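Local coordinates for D-aminoacyl-tRNA deacylase (Archaeoglobus fulgidus, PDB 1YQE), which probably hydrolyses D-aminoacyl-tRNAs to free tRNA and D-amino acids, using zinc and so countering the toxicity of mischarged tRNA, at residues T209-F214 / K277-V282. Sequence-based numbering, arbitrary orientation.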
loop_
_atom_site.group_PDB
_atom_site.type_symbol
_atom_site.label_atom_id
_atom_site.label_comp_id
_atom_site.label_asym_id
_atom_site.label_seq_id
_atom_site.Cartn_x
_atom_site.Cartn_y
_atom_site.Cartn_z
ATOM N N THR A 209 -1.387 -15.944 2.029
ATOM C CA THR A 209 -2.087 -17.207 2.257
ATOM C C THR A 209 -3.400 -17.233 3.033
ATOM O O THR A 209 -3.969 -18.312 3.219
ATOM C CB THR A 209 -1.154 -18.208 2.957
ATOM O OG1 THR A 209 -0.909 -17.770 4.299
ATOM C CG2 THR A 209 0.174 -18.307 2.212
ATOM N N THR A 210 -3.890 -16.081 3.484
ATOM C CA THR A 210 -5.136 -16.063 4.241
ATOM C C THR A 210 -6.212 -15.168 3.620
ATOM O O THR A 210 -6.022 -14.601 2.550
ATOM C CB THR A 210 -4.891 -15.609 5.698
ATOM O OG1 THR A 210 -4.554 -14.218 5.715
ATOM C CG2 THR A 210 -3.747 -16.409 6.327
ATOM N N THR A 211 -7.348 -15.058 4.303
ATOM C CA THR A 211 -8.454 -14.237 3.828
ATOM C C THR A 211 -8.358 -12.847 4.461
ATOM O O THR A 211 -9.311 -12.074 4.436
ATOM C CB THR A 211 -9.811 -14.859 4.209
ATOM O OG1 THR A 211 -9.868 -15.036 5.631
ATOM C CG2 THR A 211 -9.986 -16.226 3.525
ATOM N N PHE A 212 -7.193 -12.545 5.025
ATOM C CA PHE A 212 -6.969 -11.261 5.675
ATOM C C PHE A 212 -6.109 -10.314 4.860
ATOM O O PHE A 212 -5.189 -10.727 4.150
ATOM C CB PHE A 212 -6.285 -11.454 7.032
ATOM C CG PHE A 212 -7.219 -11.405 8.201
ATOM C CD1 PHE A 212 -7.887 -12.549 8.629
ATOM C CD2 PHE A 212 -7.414 -10.212 8.894
ATOM C CE1 PHE A 212 -8.734 -12.513 9.734
ATOM C CE2 PHE A 212 -8.261 -10.160 10.003
ATOM C CZ PHE A 212 -8.922 -11.317 10.424
ATOM N N THR A 213 -6.416 -9.029 4.976
ATOM C CA THR A 213 -5.641 -8.007 4.305
ATOM C C THR A 213 -5.355 -6.987 5.393
ATOM O O THR A 213 -5.895 -7.089 6.491
ATOM C CB THR A 213 -6.411 -7.334 3.153
ATOM O OG1 THR A 213 -5.534 -6.418 2.486
ATOM C CG2 THR A 213 -7.634 -6.562 3.673
ATOM N N PHE A 214 -4.500 -6.019 5.087
ATOM C CA PHE A 214 -4.130 -4.997 6.056
ATOM C C PHE A 214 -4.350 -3.603 5.509
ATOM O O PHE A 214 -4.382 -3.391 4.299
ATOM C CB PHE A 214 -2.647 -5.127 6.421
ATOM C CG PHE A 214 -2.314 -6.368 7.197
ATOM C CD1 PHE A 214 -2.388 -6.373 8.585
ATOM C CD2 PHE A 214 -1.963 -7.541 6.539
ATOM C CE1 PHE A 214 -2.121 -7.530 9.313
ATOM C CE2 PHE A 214 -1.693 -8.706 7.252
ATOM C CZ PHE A 214 -1.772 -8.704 8.644
ATOM N N LYS A 277 -3.441 -19.880 10.787
ATOM C CA LYS A 277 -4.024 -21.206 10.947
ATOM C C LYS A 277 -5.524 -21.308 10.671
ATOM O O LYS A 277 -5.966 -22.223 9.981
ATOM C CB LYS A 277 -3.735 -21.721 12.362
ATOM C CG LYS A 277 -4.426 -23.028 12.724
ATOM C CD LYS A 277 -4.276 -23.318 14.215
ATOM C CE LYS A 277 -5.046 -24.562 14.633
ATOM N NZ LYS A 277 -4.538 -25.786 13.959
ATOM N N ASP A 278 -6.307 -20.374 11.201
ATOM C CA ASP A 278 -7.754 -20.429 11.023
ATOM C C ASP A 278 -8.344 -19.682 9.829
ATOM O O ASP A 278 -9.550 -19.757 9.597
ATOM C CB ASP A 278 -8.460 -19.947 12.297
ATOM C CG ASP A 278 -8.060 -20.744 13.532
ATOM O OD1 ASP A 278 -7.791 -21.958 13.406
ATOM O OD2 ASP A 278 -8.030 -20.156 14.635
ATOM N N PHE A 279 -7.516 -18.978 9.063
ATOM C CA PHE A 279 -8.027 -18.221 7.921
ATOM C C PHE A 279 -7.318 -18.470 6.589
ATOM O O PHE A 279 -7.179 -17.555 5.784
ATOM C CB PHE A 279 -7.976 -16.729 8.246
ATOM C CG PHE A 279 -8.824 -16.334 9.420
ATOM C CD1 PHE A 279 -10.114 -15.847 9.234
ATOM C CD2 PHE A 279 -8.330 -16.448 10.718
ATOM C CE1 PHE A 279 -10.900 -15.476 10.326
ATOM C CE2 PHE A 279 -9.106 -16.083 11.814
ATOM C CZ PHE A 279 -10.392 -15.595 11.621
ATOM N N ARG A 280 -6.889 -19.706 6.346
ATOM C CA ARG A 280 -6.191 -20.030 5.105
ATOM C C ARG A 280 -7.076 -19.936 3.866
ATOM O O ARG A 280 -8.296 -20.067 3.946
ATOM C CB ARG A 280 -5.597 -21.441 5.165
ATOM C CG ARG A 280 -4.609 -21.682 6.288
ATOM C CD ARG A 280 -3.834 -22.971 6.044
ATOM N NE ARG A 280 -4.722 -24.097 5.762
ATOM C CZ ARG A 280 -4.306 -25.308 5.398
ATOM N NH1 ARG A 280 -3.008 -25.559 5.270
ATOM N NH2 ARG A 280 -5.189 -26.269 5.160
ATOM N N LEU A 281 -6.420 -19.730 2.761
ATOM C CA LEU A 281 -7.114 -19.700 1.503
ATOM C C LEU A 281 -6.942 -21.091 0.867
ATOM O O LEU A 281 -6.023 -21.811 1.216
ATOM C CB LEU A 281 -6.381 -18.907 0.420
ATOM C CG LEU A 281 -6.285 -17.404 0.557
ATOM C CD1 LEU A 281 -5.358 -16.826 -0.494
ATOM C CD2 LEU A 281 -7.654 -16.757 0.466
ATOM N N VAL A 282 -7.515 -21.842 0.616
ATOM C CA VAL A 282 -7.558 -22.436 -0.760
ATOM C C VAL A 282 -8.904 -23.107 -0.969
ATOM O O VAL A 282 -9.932 -22.649 -0.462
ATOM C CB VAL A 282 -6.446 -23.464 -1.090
ATOM C CG1 VAL A 282 -5.180 -22.750 -1.523
ATOM C CG2 VAL A 282 -6.163 -24.358 0.120
#
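With CG of Phe279 beside its backbone N and anti to the carbonyl carbon (chi1 -62°), the ring swings toward Phe212, whose own chi1 of -99°, well away from a staggered value, carries its ring across to Phe279. The result is a T-shaped pair: CE1 of Phe212 stands over the centre of the Phe279 ring, 3.6 Å from Phe279 CD1, with the planes at 88°. Thr211 OG1 lies at the edge of the Phe279 ring, near its plane, 3.7 Å from Phe279 CD1. Without the ring, as with an alanine here, the edge of Phe212 is likely to lose the aromatic face it points into, and a gap to open beside Thr211. Next to the ring pair the backbones meet in a single beta bridge between Thr210 and Arg280. Thr211 N donates to Phe279 O at 2.9 Å, while Leu281 N reaches Thr209 O at 2.9 Å. Leu281 lays CD2 against Thr210 O (3.4 Å) and the methyl of Thr211. Thr210 OG1 accepts from Phe212 N, an ST turn just where the chain leaves helix 201-209, and also bonds to Ile206 O. The C-terminal tail, just past helix 272-278, is thus tied to the link between helix 201-209 and outermost strand 212-218 of the four-stranded parallel sheet; Leu281 also touches helix 114-125, and Phe279 reaches Asn189 on the adjoining strand 189-194.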